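NADB-Rossmann Superfamily protein (PDB 3LEC) probably methylates N1 of adenine 22 in tRNA and binds a zinc ion in the crystal. Local coordinates at residues Ala16-Ser30 with Phe38-Glu52. Residues are numbered along the deposited sequence; the frame is centred on the assembly and turned at random.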
ATOM      1  N   ALA A  16     -10.067  -0.243   2.089  1.00 17.35           N
ATOM      2  CA  ALA A  16     -11.361   0.474   1.900  1.00 17.62           C
ATOM      3  C   ALA A  16     -11.759   1.301   3.121  1.00 18.51           C
ATOM      4  O   ALA A  16     -12.295   2.393   2.956  1.00 18.08           O
ATOM      5  CB  ALA A  16     -12.484  -0.505   1.559  1.00 17.05           C
ATOM      6  N   ASN A  17     -11.481   0.783   4.324  1.00 18.47           N
ATOM      7  CA  ASN A  17     -11.877   1.464   5.572  1.00 20.01           C
ATOM      8  C   ASN A  17     -11.225   2.844   5.714  1.00 20.08           C
ATOM      9  O   ASN A  17     -11.736   3.673   6.456  1.00 20.99           O
ATOM     10  CB  ASN A  17     -11.542   0.644   6.831  1.00 19.29           C
ATOM     11  CG  ASN A  17     -12.284  -0.685   6.902  1.00 21.03           C
ATOM     12  OD1 ASN A  17     -11.835  -1.620   7.569  1.00 22.14           O
ATOM     13  ND2 ASN A  17     -13.402  -0.780   6.217  1.00 19.70           N
ATOM     14  N   TYR A  18     -10.095   3.051   5.032  1.00 20.16           N
ATOM     15  CA  TYR A  18      -9.345   4.310   5.080  1.00 20.63           C
ATOM     16  C   TYR A  18      -9.634   5.283   3.935  1.00 19.83           C
ATOM     17  O   TYR A  18      -9.105   6.392   3.929  1.00 19.65           O
ATOM     18  CB  TYR A  18      -7.844   4.062   5.141  1.00 21.04           C
ATOM     19  CG  TYR A  18      -7.324   3.545   6.447  1.00 22.94           C
ATOM     20  CD1 TYR A  18      -7.335   4.331   7.599  1.00 24.82           C
ATOM     21  CD2 TYR A  18      -6.781   2.265   6.524  1.00 25.65           C
ATOM     22  CE1 TYR A  18      -6.819   3.835   8.819  1.00 26.16           C
ATOM     23  CE2 TYR A  18      -6.266   1.776   7.723  1.00 26.27           C
ATOM     24  CZ  TYR A  18      -6.293   2.559   8.854  1.00 27.06           C
ATOM     25  OH  TYR A  18      -5.768   2.048  10.022  1.00 32.29           O
ATOM     26  N   VAL A  19     -10.471   4.879   2.985  1.00 19.39           N
ATOM     27  CA  VAL A  19     -10.822   5.757   1.865  1.00 20.78           C
ATOM     28  C   VAL A  19     -11.898   6.695   2.383  1.00 21.19           C
ATOM     29  O   VAL A  19     -12.902   6.232   2.940  1.00 21.25           O
ATOM     30  CB  VAL A  19     -11.345   4.961   0.648  1.00 19.96           C
ATOM     31  CG1 VAL A  19     -11.676   5.897  -0.527  1.00 20.84           C
ATOM     32  CG2 VAL A  19     -10.304   3.935   0.224  1.00 22.02           C
ATOM     33  N   PRO A  20     -11.656   8.014   2.266  1.00 22.22           N
ATOM     34  CA  PRO A  20     -12.591   8.994   2.789  1.00 22.60           C
ATOM     35  C   PRO A  20     -13.943   8.859   2.110  1.00 23.36           C
ATOM     36  O   PRO A  20     -14.001   8.601   0.911  1.00 22.54           O
ATOM     37  CB  PRO A  20     -11.956  10.333   2.373  1.00 23.22           C
ATOM     38  CG  PRO A  20     -10.515  10.051   2.295  1.00 22.58           C
ATOM     39  CD  PRO A  20     -10.484   8.668   1.664  1.00 21.72           C
ATOM     40  N   LYS A  21     -15.017   9.074   2.872  1.00 23.78           N
ATOM     41  CA  LYS A  21     -16.358   9.153   2.292  1.00 24.98           C
ATOM     42  C   LYS A  21     -16.430  10.201   1.185  1.00 24.20           C
ATOM     43  O   LYS A  21     -15.895  11.308   1.329  1.00 24.30           O
ATOM     44  CB  LYS A  21     -17.383   9.515   3.374  1.00 25.43           C
ATOM     45  CG  LYS A  21     -17.437   8.542   4.519  1.00 29.78           C
ATOM     46  CD  LYS A  21     -18.137   7.266   4.094  1.00 33.64           C
ATOM     47  CE  LYS A  21     -18.586   6.481   5.296  1.00 35.30           C
ATOM     48  NZ  LYS A  21     -18.859   5.105   4.862  1.00 36.43           N
ATOM     49  N   GLY A  22     -17.087   9.845   0.086  1.00 23.77           N
ATOM     50  CA  GLY A  22     -17.291  10.779  -1.023  1.00 22.42           C
ATOM     51  C   GLY A  22     -16.057  10.913  -1.921  1.00 22.92           C
ATOM     52  O   GLY A  22     -16.057  11.729  -2.851  1.00 22.84           O
ATOM     53  N   ALA A  23     -15.003  10.124  -1.655  1.00 21.54           N
ATOM     54  CA  ALA A  23     -13.773  10.212  -2.461  1.00 21.50           C
ATOM     55  C   ALA A  23     -14.024   9.957  -3.940  1.00 21.01           C
ATOM     56  O   ALA A  23     -14.965   9.249  -4.325  1.00 21.50           O
ATOM     57  CB  ALA A  23     -12.675   9.242  -1.943  1.00 22.10           C
ATOM     58  N   ARG A  24     -13.176  10.560  -4.757  1.00 20.00           N
ATOM     59  CA  ARG A  24     -13.080  10.261  -6.172  1.00 19.96           C
ATOM     60  C   ARG A  24     -11.709   9.617  -6.265  1.00 19.65           C
ATOM     61  O   ARG A  24     -10.703  10.256  -6.005  1.00 20.47           O
ATOM     62  CB  ARG A  24     -13.182  11.541  -6.982  1.00 19.94           C
ATOM     63  CG  ARG A  24     -14.480  12.276  -6.761  1.00 21.16           C
ATOM     64  CD  ARG A  24     -14.568  13.562  -7.603  1.00 22.28           C
ATOM     65  NE  ARG A  24     -14.409  13.304  -9.047  1.00 22.47           N
ATOM     66  CZ  ARG A  24     -15.379  12.943  -9.884  1.00 23.01           C
ATOM     67  NH1 ARG A  24     -16.629  12.810  -9.462  1.00 25.11           N
ATOM     68  NH2 ARG A  24     -15.093  12.731 -11.166  1.00 25.24           N
ATOM     69  N   LEU A  25     -11.700   8.330  -6.587  1.00 19.84           N
ATOM     70  CA  LEU A  25     -10.575   7.437  -6.310  1.00 19.90           C
ATOM     71  C   LEU A  25      -9.970   6.912  -7.591  1.00 19.77           C
ATOM     72  O   LEU A  25     -10.709   6.561  -8.505  1.00 19.45           O
ATOM     73  CB  LEU A  25     -11.095   6.236  -5.512  1.00 20.79           C
ATOM     74  CG  LEU A  25     -10.178   5.022  -5.304  1.00 21.30           C
ATOM     75  CD1 LEU A  25      -9.098   5.347  -4.318  1.00 23.10           C
ATOM     76  CD2 LEU A  25     -10.983   3.819  -4.831  1.00 23.45           C
ATOM     77  N   LEU A  26      -8.641   6.863  -7.645  1.00 19.42           N
ATOM     78  CA  LEU A  26      -7.934   6.014  -8.611  1.00 19.01           C
ATOM     79  C   LEU A  26      -7.283   4.824  -7.901  1.00 19.21           C
ATOM     80  O   LEU A  26      -6.481   4.999  -6.965  1.00 18.36           O
ATOM     81  CB  LEU A  26      -6.892   6.818  -9.394  1.00 19.41           C
ATOM     82  CG  LEU A  26      -5.812   6.036 -10.161  1.00 18.42           C
ATOM     83  CD1 LEU A  26      -6.323   5.365 -11.464  1.00 19.31           C
ATOM     84  CD2 LEU A  26      -4.604   6.889 -10.437  1.00 19.81           C
ATOM     85  N   ASP A  27      -7.616   3.623  -8.384  1.00 19.13           N
ATOM     86  CA  ASP A  27      -7.007   2.370  -7.900  1.00 18.69           C
ATOM     87  C   ASP A  27      -6.027   1.913  -8.958  1.00 18.66           C
ATOM     88  O   ASP A  27      -6.431   1.464 -10.031  1.00 18.25           O
ATOM     89  CB  ASP A  27      -8.085   1.294  -7.693  1.00 20.17           C
ATOM     90  CG  ASP A  27      -7.608   0.116  -6.823  1.00 21.71           C
ATOM     91  OD1 ASP A  27      -6.535   0.223  -6.191  1.00 23.27           O
ATOM     92  OD2 ASP A  27      -8.317  -0.924  -6.769  1.00 22.38           O
ATOM     93  N   VAL A  28      -4.739   2.042  -8.654  1.00 18.76           N
ATOM     94  CA  VAL A  28      -3.686   1.753  -9.623  1.00 19.10           C
ATOM     95  C   VAL A  28      -3.382   0.268  -9.634  1.00 18.65           C
ATOM     96  O   VAL A  28      -3.016  -0.297  -8.599  1.00 18.62           O
ATOM     97  CB  VAL A  28      -2.402   2.497  -9.281  1.00 19.33           C
ATOM     98  CG1 VAL A  28      -1.362   2.263 -10.384  1.00 18.31           C
ATOM     99  CG2 VAL A  28      -2.692   3.961  -9.121  1.00 19.35           C
ATOM    100  N   GLY A  29      -3.530  -0.356 -10.803  1.00 18.48           N
ATOM    101  CA  GLY A  29      -3.363  -1.803 -10.949  1.00 19.62           C
ATOM    102  C   GLY A  29      -4.403  -2.533 -10.131  1.00 20.82           C
ATOM    103  O   GLY A  29      -4.105  -3.525  -9.447  1.00 20.96           O
ATOM    104  N   SER A  30      -5.635  -2.041 -10.226  1.00 21.37           N
ATOM    105  CA  SER A  30      -6.763  -2.541  -9.473  1.00 22.37           C
ATOM    106  C   SER A  30      -6.888  -4.051  -9.569  1.00 22.60           C
ATOM    107  O   SER A  30      -6.781  -4.626 -10.656  1.00 22.23           O
ATOM    108  CB  SER A  30      -8.049  -1.885  -9.956  1.00 22.18           C
ATOM    109  OG  SER A  30      -9.076  -2.167  -9.032  1.00 24.13           O
ATOM    110  N   PHE A  38     -16.710  -2.292  -4.542  1.00 17.39           N
ATOM    111  CA  PHE A  38     -17.201  -2.264  -3.178  1.00 17.61           C
ATOM    112  C   PHE A  38     -17.601  -0.838  -2.802  1.00 17.34           C
ATOM    113  O   PHE A  38     -18.713  -0.597  -2.319  1.00 18.38           O
ATOM    114  CB  PHE A  38     -16.154  -2.758  -2.183  1.00 17.94           C
ATOM    115  CG  PHE A  38     -16.609  -2.606  -0.762  1.00 19.74           C
ATOM    116  CD1 PHE A  38     -17.660  -3.391  -0.273  1.00 22.46           C
ATOM    117  CD2 PHE A  38     -16.064  -1.615   0.052  1.00 19.21           C
ATOM    118  CE1 PHE A  38     -18.141  -3.224   1.035  1.00 22.67           C
ATOM    119  CE2 PHE A  38     -16.510  -1.446   1.381  1.00 21.27           C
ATOM    120  CZ  PHE A  38     -17.549  -2.240   1.871  1.00 22.35           C
ATOM    121  N   LEU A  39     -16.697   0.097  -3.071  1.00 18.30           N
ATOM    122  CA  LEU A  39     -16.852   1.469  -2.593  1.00 19.35           C
ATOM    123  C   LEU A  39     -18.006   2.144  -3.306  1.00 20.35           C
ATOM    124  O   LEU A  39     -18.750   2.900  -2.673  1.00 21.31           O
ATOM    125  CB  LEU A  39     -15.561   2.255  -2.793  1.00 18.48           C
ATOM    126  CG  LEU A  39     -14.432   1.801  -1.865  1.00 19.55           C
ATOM    127  CD1 LEU A  39     -13.174   2.590  -2.192  1.00 18.84           C
ATOM    128  CD2 LEU A  39     -14.853   1.952  -0.365  1.00 17.59           C
ATOM    129  N   LEU A  40     -18.146   1.877  -4.610  1.00 20.73           N
ATOM    130  CA  LEU A  40     -19.241   2.458  -5.399  1.00 22.31           C
ATOM    131  C   LEU A  40     -20.598   1.809  -5.146  1.00 24.00           C
ATOM    132  O   LEU A  40     -21.616   2.507  -5.103  1.00 25.04           O
ATOM    133  CB  LEU A  40     -18.916   2.460  -6.904  1.00 21.81           C
ATOM    134  CG  LEU A  40     -18.259   3.746  -7.429  1.00 22.99           C
ATOM    135  CD1 LEU A  40     -19.152   4.983  -7.171  1.00 23.29           C
ATOM    136  CD2 LEU A  40     -16.853   3.985  -6.838  1.00 24.36           C
ATOM    137  N   GLN A  41     -20.629   0.485  -4.973  1.00 25.04           N
ATOM    138  CA  GLN A  41     -21.908  -0.183  -4.723  1.00 26.79           C
ATOM    139  C   GLN A  41     -22.491   0.251  -3.374  1.00 27.68           C
ATOM    140  O   GLN A  41     -23.706   0.265  -3.207  1.00 29.00           O
ATOM    141  CB  GLN A  41     -21.788  -1.707  -4.820  1.00 26.62           C
ATOM    142  CG  GLN A  41     -21.284  -2.384  -3.559  1.00 26.84           C
ATOM    143  CD  GLN A  41     -20.846  -3.844  -3.770  1.00 27.83           C
ATOM    144  OE1 GLN A  41     -20.343  -4.483  -2.848  1.00 29.28           O
ATOM    145  NE2 GLN A  41     -21.039  -4.363  -4.969  1.00 29.36           N
HETATM  146  N   MSE A  42     -21.634   0.630  -2.422  1.00 28.23           N
HETATM  147  CA  MSE A  42     -22.114   1.003  -1.081  1.00 29.10           C
HETATM  148  C   MSE A  42     -22.391   2.506  -1.009  1.00 28.97           C
HETATM  149  O   MSE A  42     -22.822   3.012   0.028  1.00 28.63           O
HETATM  150  CB  MSE A  42     -21.109   0.626   0.013  1.00 29.06           C
HETATM  151  CG  MSE A  42     -20.682  -0.837   0.034  1.00 31.05           C
HETATM  152 SE   MSE A  42     -22.124  -2.027   0.555  1.00 40.99          SE
HETATM  153  CE  MSE A  42     -21.949  -1.796   2.511  1.00 37.22           C
ATOM    154  N   GLY A  43     -22.124   3.205  -2.108  1.00 28.62           N
ATOM    155  CA  GLY A  43     -22.226   4.664  -2.158  1.00 28.72           C
ATOM    156  C   GLY A  43     -21.182   5.402  -1.331  1.00 28.60           C
ATOM    157  O   GLY A  43     -21.330   6.608  -1.094  1.00 28.75           O
ATOM    158  N   TYR A  44     -20.126   4.702  -0.903  1.00 28.10           N
ATOM    159  CA  TYR A  44     -19.089   5.295  -0.042  1.00 28.13           C
ATOM    160  C   TYR A  44     -18.112   6.216  -0.769  1.00 27.53           C
ATOM    161  O   TYR A  44     -17.385   7.004  -0.133  1.00 27.84           O
ATOM    162  CB  TYR A  44     -18.286   4.217   0.678  1.00 28.03           C
ATOM    163  CG  TYR A  44     -19.059   3.377   1.676  1.00 30.56           C
ATOM    164  CD1 TYR A  44     -20.233   3.844   2.268  1.00 31.43           C
ATOM    165  CD2 TYR A  44     -18.584   2.121   2.060  1.00 30.28           C
ATOM    166  CE1 TYR A  44     -20.925   3.074   3.189  1.00 31.04           C
ATOM    167  CE2 TYR A  44     -19.265   1.349   2.971  1.00 31.66           C
ATOM    168  CZ  TYR A  44     -20.430   1.832   3.544  1.00 32.15           C
ATOM    169  OH  TYR A  44     -21.109   1.075   4.469  1.00 31.95           O
ATOM    170  N   CYS A  45     -18.039   6.071  -2.084  1.00 25.97           N
ATOM    171  CA  CYS A  45     -17.278   6.994  -2.902  1.00 25.88           C
ATOM    172  C   CYS A  45     -18.167   7.523  -4.008  1.00 25.26           C
ATOM    173  O   CYS A  45     -19.182   6.924  -4.326  1.00 25.09           O
ATOM    174  CB  CYS A  45     -16.044   6.330  -3.514  1.00 25.14           C
ATOM    175  SG  CYS A  45     -14.775   5.941  -2.293  1.00 29.40           S
ATOM    176  N   ASP A  46     -17.745   8.626  -4.611  1.00 24.90           N
ATOM    177  CA  ASP A  46     -18.520   9.280  -5.646  1.00 25.06           C
ATOM    178  C   ASP A  46     -18.188   8.781  -7.043  1.00 24.19           C
ATOM    179  O   ASP A  46     -19.059   8.791  -7.915  1.00 23.78           O
ATOM    180  CB  ASP A  46     -18.300  10.788  -5.574  1.00 26.25           C
ATOM    181  CG  ASP A  46     -19.129  11.450  -4.490  1.00 29.66           C
ATOM    182  OD1 ASP A  46     -19.873  10.736  -3.775  1.00 32.36           O
ATOM    183  OD2 ASP A  46     -19.050  12.695  -4.375  1.00 32.77           O
ATOM    184  N   PHE A  47     -16.938   8.348  -7.243  1.00 21.72           N
ATOM    185  CA  PHE A  47     -16.400   8.024  -8.574  1.00 21.70           C
ATOM    186  C   PHE A  47     -15.089   7.283  -8.395  1.00 20.77           C
ATOM    187  O   PHE A  47     -14.346   7.533  -7.432  1.00 19.99           O
ATOM    188  CB  PHE A  47     -16.170   9.312  -9.392  1.00 21.68           C
ATOM    189  CG  PHE A  47     -15.452   9.110 -10.703  1.00 22.09           C
ATOM    190  CD1 PHE A  47     -16.093   8.518 -11.780  1.00 24.45           C
ATOM    191  CD2 PHE A  47     -14.137   9.546 -10.865  1.00 22.36           C
ATOM    192  CE1 PHE A  47     -15.429   8.355 -12.996  1.00 22.30           C
ATOM    193  CE2 PHE A  47     -13.471   9.375 -12.055  1.00 22.46           C
ATOM    194  CZ  PHE A  47     -14.122   8.782 -13.129  1.00 23.02           C
ATOM    195  N   ALA A  48     -14.799   6.363  -9.312  1.00 20.25           N
ATOM    196  CA  ALA A  48     -13.515   5.676  -9.286  1.00 19.23           C
ATOM    197  C   ALA A  48     -13.005   5.336 -10.681  1.00 19.25           C
ATOM    198  O   ALA A  48     -13.788   5.220 -11.626  1.00 19.08           O
ATOM    199  CB  ALA A  48     -13.570   4.414  -8.399  1.00 20.18           C
ATOM    200  N   ILE A  49     -11.687   5.210 -10.790  1.00 19.14           N
ATOM    201  CA  ILE A  49     -11.015   4.701 -11.994  1.00 18.15           C
ATOM    202  C   ILE A  49     -10.233   3.467 -11.564  1.00 18.82           C
ATOM    203  O   ILE A  49      -9.506   3.480 -10.539  1.00 18.20           O
ATOM    204  CB  ILE A  49     -10.058   5.734 -12.621  1.00 18.65           C
ATOM    205  CG1 ILE A  49     -10.805   7.037 -13.014  1.00 18.79           C
ATOM    206  CG2 ILE A  49      -9.297   5.147 -13.831  1.00 17.36           C
ATOM    207  CD1 ILE A  49      -9.844   8.257 -13.097  1.00 20.04           C
ATOM    208  N   ALA A  50     -10.392   2.398 -12.330  1.00 18.81           N
ATOM    209  CA  ALA A  50      -9.578   1.199 -12.139  1.00 19.45           C
ATOM    210  C   ALA A  50      -8.519   1.245 -13.219  1.00 20.17           C
ATOM    211  O   ALA A  50      -8.828   1.104 -14.397  1.00 21.15           O
ATOM    212  CB  ALA A  50     -10.427  -0.078 -12.248  1.00 19.02           C
ATOM    213  N   GLY A  51      -7.271   1.468 -12.813  1.00 19.82           N
ATOM    214  CA  GLY A  51      -6.172   1.644 -13.760  1.00 21.03           C
ATOM    215  C   GLY A  51      -5.460   0.321 -13.962  1.00 21.83           C
ATOM    216  O   GLY A  51      -5.068  -0.329 -13.003  1.00 22.46           O
ATOM    217  N   GLU A  52      -5.335  -0.102 -15.211  1.00 21.45           N
ATOM    218  CA  GLU A  52      -4.734  -1.390 -15.499  1.00 22.10           C
ATOM    219  C   GLU A  52      -3.650  -1.140 -16.520  1.00 22.95           C
ATOM    220  O   GLU A  52      -3.747  -0.192 -17.323  1.00 21.68           O
ATOM    221  CB  GLU A  52      -5.764  -2.412 -16.024  1.00 22.15           C
ATOM    222  CG  GLU A  52      -7.016  -2.657 -15.148  1.00 22.83           C
ATOM    223  CD  GLU A  52      -6.705  -3.202 -13.735  1.00 24.36           C
ATOM    224  OE1 GLU A  52      -5.596  -3.687 -13.477  1.00 26.53           O
ATOM    225  OE2 GLU A  52      -7.596  -3.134 -12.869  1.00 26.24           O
TER
HETATM  226  O   HOH W   1     -15.457   5.653   1.495  1.00 30.92           O
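L25 lies at the centre of the contact, its backbone bonded to strand 47-52 and its side chain packed on the helix that precedes that strand. L25 N donates to F47 O, and I49 N gives a 2.8 Å bond to L25 O. With CG anti to the backbone N (chi1 169°), CD2 of L25 meets CD1 of L39 at 3.6 Å, the two side chains crossing at about a right angle. V19 packs on the same CD1 methyl of L39, while CB of A16 touches CD2, and V19 CG1 also lies 3.6 Å from C45 SG.

On the sheet face bearing R24, L26 and I49, CD2 of F47 lies over one face of the R24 guanidinium, toward its rim and 3.3 Å from NH2, with the two planes 11° apart. A bend at chi3 (57°) brings the group there, and NH2 is further held by a hydrogen bond to the carbonyl of D89. Near the start of the strands, K21 NZ sits over one face of Y44 in a cation-pi contact, 3.5 Å from the ring centroid; CB of selenomethionine M42 covers the opposite face. Y44 O accepts G22 N at 2.9 Å, and a water lies within hydrogen-bonding distance of both Y44 O and V19 O.

Strands 23-28 and 47-52 run parallel, the right-handed beta-alpha-beta crossover of a Rossmann-type sheet joining them through helix 34-41. Strand 93-99 flanks 23-28 on its other edge, while 74-78 lies beyond 45-52.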